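Local structure of dihydroxyacetone kinase (Citrobacter freundii, 1UN8) at residues 413-425 and 436-448. The protein transfers a phosphate from ATP to dihydroxyacetone, and its C-terminal eight-helix barrel encloses a tightly bound phospholipid. Numbering follows the deposited sequence.
With MYY ((2R)-3-(phosphonooxy)-2-(tetradecanoyloxy)propyl palmitate), chain C.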
ATOM      1  N   LEU A 413      34.773   1.510 -43.543  1.00 65.78           N
ATOM      2  CA  LEU A 413      33.712   2.348 -42.989  1.00 64.34           C
ATOM      3  C   LEU A 413      32.859   1.650 -41.943  1.00 63.31           C
ATOM      4  O   LEU A 413      32.629   2.204 -40.862  1.00 62.70           O
ATOM      5  CB  LEU A 413      32.808   2.889 -44.101  1.00 63.08           C
ATOM      6  CG  LEU A 413      33.324   4.131 -44.833  1.00 64.02           C
ATOM      7  CD1 LEU A 413      32.241   4.639 -45.769  1.00 63.07           C
ATOM      8  CD2 LEU A 413      33.687   5.230 -43.828  1.00 63.53           C
ATOM      9  N   ALA A 414      32.396   0.441 -42.260  1.00 61.82           N
ATOM     10  CA  ALA A 414      31.560  -0.322 -41.333  1.00 61.07           C
ATOM     11  C   ALA A 414      32.170  -0.341 -39.936  1.00 59.88           C
ATOM     12  O   ALA A 414      31.543   0.068 -38.965  1.00 59.14           O
ATOM     13  CB  ALA A 414      31.376  -1.740 -41.842  1.00 60.54           C
ATOM     14  N   THR A 415      33.404  -0.808 -39.846  1.00 60.72           N
ATOM     15  CA  THR A 415      34.099  -0.877 -38.569  1.00 59.96           C
ATOM     16  C   THR A 415      34.388   0.524 -38.042  1.00 58.24           C
ATOM     17  O   THR A 415      34.350   0.755 -36.832  1.00 58.90           O
ATOM     18  CB  THR A 415      35.408  -1.670 -38.716  1.00 60.58           C
ATOM     19  OG1 THR A 415      35.109  -2.951 -39.290  1.00 59.70           O
ATOM     20  CG2 THR A 415      36.069  -1.879 -37.361  1.00 60.45           C
ATOM     21  N   LEU A 416      34.671   1.458 -38.947  1.00 56.26           N
ATOM     22  CA  LEU A 416      34.936   2.831 -38.539  1.00 55.41           C
ATOM     23  C   LEU A 416      33.719   3.415 -37.857  1.00 54.55           C
ATOM     24  O   LEU A 416      33.824   3.980 -36.771  1.00 56.14           O
ATOM     25  CB  LEU A 416      35.289   3.716 -39.732  1.00 54.28           C
ATOM     26  CG  LEU A 416      35.486   5.182 -39.329  1.00 53.36           C
ATOM     27  CD1 LEU A 416      36.704   5.308 -38.410  1.00 51.27           C
ATOM     28  CD2 LEU A 416      35.656   6.041 -40.570  1.00 52.34           C
ATOM     29  N   PHE A 417      32.562   3.286 -38.496  1.00 53.81           N
ATOM     30  CA  PHE A 417      31.332   3.811 -37.917  1.00 53.56           C
ATOM     31  C   PHE A 417      31.078   3.131 -36.578  1.00 53.58           C
ATOM     32  O   PHE A 417      30.812   3.793 -35.569  1.00 53.90           O
ATOM     33  CB  PHE A 417      30.138   3.587 -38.862  1.00 51.95           C
ATOM     34  CG  PHE A 417      30.045   4.595 -39.988  1.00 50.52           C
ATOM     35  CD1 PHE A 417      28.916   4.645 -40.800  1.00 49.83           C
ATOM     36  CD2 PHE A 417      31.082   5.494 -40.235  1.00 48.95           C
ATOM     37  CE1 PHE A 417      28.821   5.568 -41.836  1.00 48.95           C
ATOM     38  CE2 PHE A 417      30.993   6.421 -41.267  1.00 49.46           C
ATOM     39  CZ  PHE A 417      29.859   6.458 -42.069  1.00 48.86           C
ATOM     40  N   ALA A 418      31.175   1.806 -36.573  1.00 53.72           N
ATOM     41  CA  ALA A 418      30.965   1.033 -35.358  1.00 53.30           C
ATOM     42  C   ALA A 418      31.890   1.532 -34.246  1.00 52.26           C
ATOM     43  O   ALA A 418      31.509   1.562 -33.079  1.00 52.58           O
ATOM     44  CB  ALA A 418      31.220  -0.446 -35.631  1.00 52.61           C
ATOM     45  N   LEU A 419      33.104   1.932 -34.610  1.00 51.29           N
ATOM     46  CA  LEU A 419      34.051   2.419 -33.616  1.00 51.83           C
ATOM     47  C   LEU A 419      33.646   3.785 -33.071  1.00 51.50           C
ATOM     48  O   LEU A 419      33.747   4.037 -31.868  1.00 50.09           O
ATOM     49  CB  LEU A 419      35.454   2.501 -34.212  1.00 52.04           C
ATOM     50  CG  LEU A 419      36.470   3.069 -33.219  1.00 52.54           C
ATOM     51  CD1 LEU A 419      36.521   2.181 -31.979  1.00 52.07           C
ATOM     52  CD2 LEU A 419      37.833   3.166 -33.885  1.00 52.10           C
ATOM     53  N   ILE A 420      33.202   4.665 -33.963  1.00 51.86           N
ATOM     54  CA  ILE A 420      32.758   5.997 -33.561  1.00 52.19           C
ATOM     55  C   ILE A 420      31.528   5.816 -32.678  1.00 52.92           C
ATOM     56  O   ILE A 420      31.423   6.421 -31.605  1.00 53.17           O
ATOM     57  CB  ILE A 420      32.385   6.863 -34.797  1.00 51.45           C
ATOM     58  CG1 ILE A 420      33.639   7.155 -35.622  1.00 50.47           C
ATOM     59  CG2 ILE A 420      31.728   8.172 -34.362  1.00 50.09           C
ATOM     60  CD1 ILE A 420      33.349   7.789 -36.962  1.00 49.69           C
ATOM     61  N   GLY A 421      30.606   4.972 -33.137  1.00 52.09           N
ATOM     62  CA  GLY A 421      29.390   4.722 -32.390  1.00 54.04           C
ATOM     63  C   GLY A 421      29.683   4.289 -30.969  1.00 55.10           C
ATOM     64  O   GLY A 421      28.966   4.639 -30.028  1.00 55.47           O
ATOM     65  N   GLU A 422      30.758   3.530 -30.812  1.00 55.72           N
ATOM     66  CA  GLU A 422      31.140   3.046 -29.503  1.00 56.42           C
ATOM     67  C   GLU A 422      31.791   4.127 -28.654  1.00 55.25           C
ATOM     68  O   GLU A 422      31.550   4.212 -27.458  1.00 55.38           O
ATOM     69  CB  GLU A 422      32.111   1.878 -29.649  1.00 58.75           C
ATOM     70  CG  GLU A 422      32.465   1.192 -28.338  1.00 62.15           C
ATOM     71  CD  GLU A 422      33.689   0.296 -28.462  1.00 64.68           C
ATOM     72  OE1 GLU A 422      34.824   0.828 -28.537  1.00 64.61           O
ATOM     73  OE2 GLU A 422      33.512  -0.944 -28.492  1.00 66.02           O
ATOM     74  N   ARG A 423      32.597   4.968 -29.281  1.00 55.23           N
ATOM     75  CA  ARG A 423      33.312   6.005 -28.552  1.00 56.32           C
ATOM     76  C   ARG A 423      32.580   7.307 -28.197  1.00 55.45           C
ATOM     77  O   ARG A 423      32.902   7.937 -27.194  1.00 56.36           O
ATOM     78  CB  ARG A 423      34.597   6.344 -29.315  1.00 58.51           C
ATOM     79  CG  ARG A 423      35.566   5.177 -29.484  1.00 61.61           C
ATOM     80  CD  ARG A 423      36.820   5.372 -28.642  1.00 65.39           C
ATOM     81  NE  ARG A 423      36.571   5.128 -27.223  1.00 68.87           N
ATOM     82  CZ  ARG A 423      37.150   5.802 -26.233  1.00 70.69           C
ATOM     83  NH1 ARG A 423      38.016   6.775 -26.502  1.00 71.53           N
ATOM     84  NH2 ARG A 423      36.864   5.503 -24.971  1.00 71.06           N
ATOM     85  N   LEU A 424      31.600   7.714 -28.994  1.00 54.98           N
ATOM     86  CA  LEU A 424      30.908   8.971 -28.726  1.00 53.76           C
ATOM     87  C   LEU A 424      30.266   9.118 -27.347  1.00 54.12           C
ATOM     88  O   LEU A 424      30.559  10.083 -26.644  1.00 54.26           O
ATOM     89  CB  LEU A 424      29.879   9.251 -29.829  1.00 52.33           C
ATOM     90  CG  LEU A 424      30.475   9.511 -31.224  1.00 51.04           C
ATOM     91  CD1 LEU A 424      29.383   9.960 -32.188  1.00 48.62           C
ATOM     92  CD2 LEU A 424      31.564  10.574 -31.130  1.00 48.89           C
ATOM     93  N   THR A 425      29.406   8.184 -26.948  1.00 54.69           N
ATOM     94  CA  THR A 425      28.749   8.275 -25.638  1.00 56.09           C
ATOM     95  C   THR A 425      29.732   8.347 -24.478  1.00 57.58           C
ATOM     96  O   THR A 425      29.416   8.890 -23.414  1.00 59.61           O
ATOM     97  CB  THR A 425      27.826   7.083 -25.363  1.00 54.23           C
ATOM     98  OG1 THR A 425      28.509   5.872 -25.699  1.00 53.32           O
ATOM     99  CG2 THR A 425      26.549   7.197 -26.160  1.00 55.69           C
ATOM    100  N   MET A 436      23.904  10.247 -31.061  1.00 45.50           N
ATOM    101  CA  MET A 436      24.957  10.116 -32.060  1.00 46.89           C
ATOM    102  C   MET A 436      25.506   8.680 -32.096  1.00 47.02           C
ATOM    103  O   MET A 436      25.819   8.154 -33.170  1.00 46.94           O
ATOM    104  CB  MET A 436      26.100  11.109 -31.796  1.00 47.45           C
ATOM    105  CG  MET A 436      25.768  12.565 -32.129  1.00 51.30           C
ATOM    106  SD  MET A 436      24.910  12.756 -33.720  1.00 54.97           S
ATOM    107  CE  MET A 436      26.254  12.594 -34.859  1.00 55.49           C
ATOM    108  N   SER A 437      25.624   8.045 -30.931  1.00 45.47           N
ATOM    109  CA  SER A 437      26.119   6.675 -30.889  1.00 45.36           C
ATOM    110  C   SER A 437      25.119   5.768 -31.581  1.00 44.31           C
ATOM    111  O   SER A 437      25.494   4.847 -32.300  1.00 44.59           O
ATOM    112  CB  SER A 437      26.343   6.211 -29.448  1.00 45.14           C
ATOM    113  OG  SER A 437      27.562   6.742 -28.948  1.00 47.75           O
ATOM    114  N   ILE A 438      23.841   6.029 -31.353  1.00 42.54           N
ATOM    115  CA  ILE A 438      22.803   5.252 -32.002  1.00 42.61           C
ATOM    116  C   ILE A 438      22.957   5.394 -33.518  1.00 42.72           C
ATOM    117  O   ILE A 438      22.974   4.411 -34.258  1.00 43.11           O
ATOM    118  CB  ILE A 438      21.420   5.760 -31.596  1.00 41.77           C
ATOM    119  CG1 ILE A 438      21.148   5.360 -30.147  1.00 42.54           C
ATOM    120  CG2 ILE A 438      20.360   5.230 -32.556  1.00 41.20           C
ATOM    121  CD1 ILE A 438      19.874   5.924 -29.589  1.00 42.55           C
ATOM    122  N   PHE A 439      23.070   6.635 -33.963  1.00 42.42           N
ATOM    123  CA  PHE A 439      23.219   6.950 -35.374  1.00 42.69           C
ATOM    124  C   PHE A 439      24.326   6.122 -36.027  1.00 43.48           C
ATOM    125  O   PHE A 439      24.073   5.329 -36.932  1.00 42.84           O
ATOM    126  CB  PHE A 439      23.533   8.443 -35.525  1.00 41.52           C
ATOM    127  CG  PHE A 439      23.649   8.908 -36.955  1.00 41.00           C
ATOM    128  CD1 PHE A 439      22.512   9.118 -37.733  1.00 39.68           C
ATOM    129  CD2 PHE A 439      24.900   9.159 -37.514  1.00 40.85           C
ATOM    130  CE1 PHE A 439      22.614   9.572 -39.040  1.00 39.46           C
ATOM    131  CE2 PHE A 439      25.014   9.616 -38.821  1.00 41.98           C
ATOM    132  CZ  PHE A 439      23.865   9.824 -39.589  1.00 41.28           C
ATOM    133  N   PHE A 440      25.557   6.312 -35.564  1.00 44.25           N
ATOM    134  CA  PHE A 440      26.683   5.598 -36.135  1.00 45.43           C
ATOM    135  C   PHE A 440      26.654   4.078 -35.959  1.00 46.31           C
ATOM    136  O   PHE A 440      27.065   3.342 -36.860  1.00 46.04           O
ATOM    137  CB  PHE A 440      27.989   6.171 -35.586  1.00 45.16           C
ATOM    138  CG  PHE A 440      28.352   7.512 -36.168  1.00 46.53           C
ATOM    139  CD1 PHE A 440      28.131   8.686 -35.450  1.00 46.26           C
ATOM    140  CD2 PHE A 440      28.918   7.600 -37.440  1.00 46.42           C
ATOM    141  CE1 PHE A 440      28.473   9.936 -35.985  1.00 46.76           C
ATOM    142  CE2 PHE A 440      29.264   8.846 -37.991  1.00 47.34           C
ATOM    143  CZ  PHE A 440      29.041  10.016 -37.257  1.00 47.55           C
ATOM    144  N   THR A 441      26.170   3.604 -34.813  1.00 45.99           N
ATOM    145  CA  THR A 441      26.102   2.168 -34.565  1.00 45.85           C
ATOM    146  C   THR A 441      25.203   1.512 -35.603  1.00 46.09           C
ATOM    147  O   THR A 441      25.585   0.527 -36.235  1.00 44.70           O
ATOM    148  CB  THR A 441      25.554   1.870 -33.157  1.00 45.90           C
ATOM    149  OG1 THR A 441      26.426   2.461 -32.185  1.00 47.45           O
ATOM    150  CG2 THR A 441      25.481   0.373 -32.909  1.00 43.15           C
ATOM    151  N   ALA A 442      24.008   2.065 -35.775  1.00 46.49           N
ATOM    152  CA  ALA A 442      23.057   1.548 -36.745  1.00 47.02           C
ATOM    153  C   ALA A 442      23.585   1.746 -38.166  1.00 49.53           C
ATOM    154  O   ALA A 442      23.346   0.913 -39.043  1.00 52.17           O
ATOM    155  CB  ALA A 442      21.718   2.246 -36.586  1.00 46.69           C
ATOM    156  N   ALA A 443      24.303   2.842 -38.397  1.00 49.19           N
ATOM    157  CA  ALA A 443      24.851   3.114 -39.718  1.00 49.08           C
ATOM    158  C   ALA A 443      25.932   2.102 -40.021  1.00 49.99           C
ATOM    159  O   ALA A 443      25.964   1.520 -41.106  1.00 50.97           O
ATOM    160  CB  ALA A 443      25.434   4.517 -39.773  1.00 47.80           C
ATOM    161  N   GLY A 444      26.822   1.906 -39.052  1.00 51.02           N
ATOM    162  CA  GLY A 444      27.914   0.967 -39.218  1.00 52.17           C
ATOM    163  C   GLY A 444      27.397  -0.414 -39.543  1.00 53.63           C
ATOM    164  O   GLY A 444      28.025  -1.153 -40.295  1.00 54.63           O
ATOM    165  N   GLN A 445      26.247  -0.762 -38.981  1.00 54.75           N
ATOM    166  CA  GLN A 445      25.651  -2.065 -39.215  1.00 57.34           C
ATOM    167  C   GLN A 445      24.973  -2.173 -40.570  1.00 58.39           C
ATOM    168  O   GLN A 445      24.926  -3.250 -41.162  1.00 59.36           O
ATOM    169  CB  GLN A 445      24.655  -2.392 -38.106  1.00 59.25           C
ATOM    170  CG  GLN A 445      25.307  -3.093 -36.933  1.00 61.08           C
ATOM    171  CD  GLN A 445      25.911  -4.415 -37.346  1.00 61.40           C
ATOM    172  OE1 GLN A 445      25.184  -5.351 -37.693  1.00 60.82           O
ATOM    173  NE2 GLN A 445      27.246  -4.500 -37.327  1.00 60.47           N
ATOM    174  N   LYS A 446      24.438  -1.066 -41.064  1.00 59.24           N
ATOM    175  CA  LYS A 446      23.785  -1.092 -42.357  1.00 59.94           C
ATOM    176  C   LYS A 446      24.880  -1.310 -43.399  1.00 61.79           C
ATOM    177  O   LYS A 446      24.682  -2.011 -44.391  1.00 60.35           O
ATOM    178  CB  LYS A 446      23.058   0.221 -42.607  1.00 60.10           C
ATOM    179  CG  LYS A 446      22.141   0.193 -43.816  1.00 61.70           C
ATOM    180  CD  LYS A 446      21.078  -0.888 -43.683  1.00 61.67           C
ATOM    181  CE  LYS A 446      20.113  -0.850 -44.857  1.00 61.91           C
ATOM    182  NZ  LYS A 446      19.122  -1.961 -44.820  1.00 62.71           N
ATOM    183  N   LEU A 447      26.042  -0.703 -43.160  1.00 63.42           N
ATOM    184  CA  LEU A 447      27.182  -0.857 -44.052  1.00 65.51           C
ATOM    185  C   LEU A 447      27.652  -2.313 -44.007  1.00 68.67           C
ATOM    186  O   LEU A 447      28.016  -2.889 -45.037  1.00 69.61           O
ATOM    187  CB  LEU A 447      28.344   0.042 -43.618  1.00 64.04           C
ATOM    188  CG  LEU A 447      28.257   1.544 -43.873  1.00 64.47           C
ATOM    189  CD1 LEU A 447      29.502   2.228 -43.319  1.00 63.64           C
ATOM    190  CD2 LEU A 447      28.135   1.798 -45.365  1.00 63.05           C
ATOM    191  N   GLU A 448      27.648  -2.905 -42.813  1.00 70.31           N
ATOM    192  CA  GLU A 448      28.088  -4.287 -42.658  1.00 71.87           C
ATOM    193  C   GLU A 448      27.232  -5.201 -43.528  1.00 71.51           C
ATOM    194  O   GLU A 448      27.687  -6.254 -43.973  1.00 71.50           O
ATOM    195  CB  GLU A 448      27.994  -4.724 -41.198  1.00 73.41           C
ATOM    196  CG  GLU A 448      28.960  -5.833 -40.862  1.00 77.04           C
ATOM    197  CD  GLU A 448      30.402  -5.386 -41.010  1.00 79.90           C
ATOM    198  OE1 GLU A 448      30.828  -4.503 -40.232  1.00 82.08           O
ATOM    199  OE2 GLU A 448      31.106  -5.910 -41.902  1.00 81.56           O
TER
HETATM  200  C38 MYY C1551      29.303  14.682 -32.796  1.00 54.89           C
HETATM  201  C37 MYY C1551      30.688  14.282 -33.311  1.00 54.34           C
HETATM  202  C36 MYY C1551      30.581  13.364 -34.532  1.00 54.07           C
HETATM  203  C35 MYY C1551      31.962  12.987 -35.074  1.00 53.08           C
HETATM  204  C34 MYY C1551      31.847  12.181 -36.372  1.00 55.95           C
HETATM  205  C33 MYY C1551      33.205  11.791 -36.962  1.00 54.73           C
HETATM  206  C32 MYY C1551      33.044  10.956 -38.237  1.00 55.86           C
HETATM  207  C31 MYY C1551      32.465  11.774 -39.394  1.00 58.34           C
HETATM  208  C30 MYY C1551      31.899  10.924 -40.537  1.00 62.77           C
HETATM  209  C29 MYY C1551      32.937  10.259 -41.448  1.00 64.71           C
HETATM  210  C28 MYY C1551      32.263   9.787 -42.740  1.00 67.48           C
HETATM  211  C27 MYY C1551      33.224   9.147 -43.746  1.00 71.44           C
HETATM  212  C26 MYY C1551      32.596   9.001 -45.137  1.00 74.84           C
HETATM  213  C25 MYY C1551      33.571   8.342 -46.121  1.00 79.73           C
HETATM  214  C24 MYY C1551      33.459   8.879 -47.549  1.00 84.08           C
HETATM  215  C23 MYY C1551      32.598   8.048 -48.512  1.00 88.09           C
HETATM  216  O10 MYY C1551      31.693   7.325 -48.094  1.00 88.68           O
HETATM  217  O8  MYY C1551      32.872   8.117 -49.842  1.00 91.54           O
HETATM  218  C6  MYY C1551      31.947   7.362 -50.647  1.00 96.08           C
HETATM  219  C5  MYY C1551      30.834   8.269 -51.158  1.00 99.92           C
HETATM  220  C4  MYY C1551      30.792   8.281 -52.696  1.00104.11           C
HETATM  221  O6  MYY C1551      32.084   8.429 -53.307  1.00110.36           O
HETATM  222  P   MYY C1551      32.867   9.841 -53.414  1.00112.93           P
HETATM  223  O4  MYY C1551      32.884  10.484 -51.934  1.00112.74           O
HETATM  224  O3  MYY C1551      34.391   9.432 -53.752  1.00112.40           O
HETATM  225  O5  MYY C1551      32.316  10.763 -54.436  1.00112.35           O
HETATM  226  O7  MYY C1551      30.940   9.571 -50.549  1.00 98.18           O
HETATM  227  C7  MYY C1551      29.747  10.229 -50.536  1.00 94.62           C
HETATM  228  O9  MYY C1551      28.741   9.737 -51.043  1.00 96.62           O
HETATM  229  C8  MYY C1551      29.697  11.623 -49.899  1.00 90.22           C
HETATM  230  C9  MYY C1551      28.714  11.648 -48.728  1.00 84.63           C
HETATM  231  C10 MYY C1551      29.374  12.156 -47.443  1.00 80.60           C
HETATM  232  C11 MYY C1551      28.394  12.200 -46.269  1.00 77.49           C
HETATM  233  C12 MYY C1551      29.105  12.638 -44.986  1.00 74.38           C
HETATM  234  C13 MYY C1551      28.173  12.611 -43.773  1.00 72.91           C
HETATM  235  C14 MYY C1551      29.018  12.752 -42.506  1.00 71.59           C
HETATM  236  C15 MYY C1551      28.209  12.567 -41.221  1.00 70.19           C
HETATM  237  C16 MYY C1551      27.530  13.859 -40.764  1.00 68.53           C
HETATM  238  C17 MYY C1551      27.155  13.738 -39.285  1.00 67.01           C
HETATM  239  C18 MYY C1551      26.943  15.118 -38.659  1.00 66.15           C
HETATM  240  C19 MYY C1551      26.857  15.031 -37.134  1.00 63.64           C
HETATM  241  C20 MYY C1551      26.836  16.425 -36.501  1.00 62.52           C
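F417 and F440 meet in an edge-to-face (T-shaped) pair, the edge of F440 pointing at the face of F417, with centroids 5.5 Å apart and planes at 79°. Each ring is a knob in a hole of the other helix: F417 sits among F440, A443, G444 and L447, and F440 among F417, I420, G421 and L424. One face of F440 takes a CH-pi contact from I420, whose CG2 lies 3.9 Å from the ring centroid; F439 CD2 lies over the opposite face, so the ring is clamped from both sides. CG1 of I420 stands anti to the carbonyl carbon (chi1 -67°), which leaves CG2 anti to the backbone N over the F440 ring, while CG1 carries CD1 to the lipid, 3.4 Å from MYY C32. L447 CD1 fits between L413 CB and F417 CD1, and L424 CD1 rests on M436 CB.

Two glycines bring the backbones together: the CA atoms of G421 and S437 are 4.1 Å apart, and F417 CB packs on the CA of G444. The polar bonds gather at the S437 end. S437 OG donates to G421 O (2.7 Å) and accepts from T425 N (3.1 Å, N-H...O 138°), while T441 OG1 turns back onto S437 O.

The two helices run antiparallel, their axes 7.3 Å apart at closest approach, as consecutive staves of the alpha barrel. L413, F417, I420, M436 and F440 line its lipid pocket, and M436 also touches the ATP-site residue M477. Helix 388-404 packs against I420 and L424, helix 453-468 against L413 and L447, and L120 of the second subunit against T425 and S437.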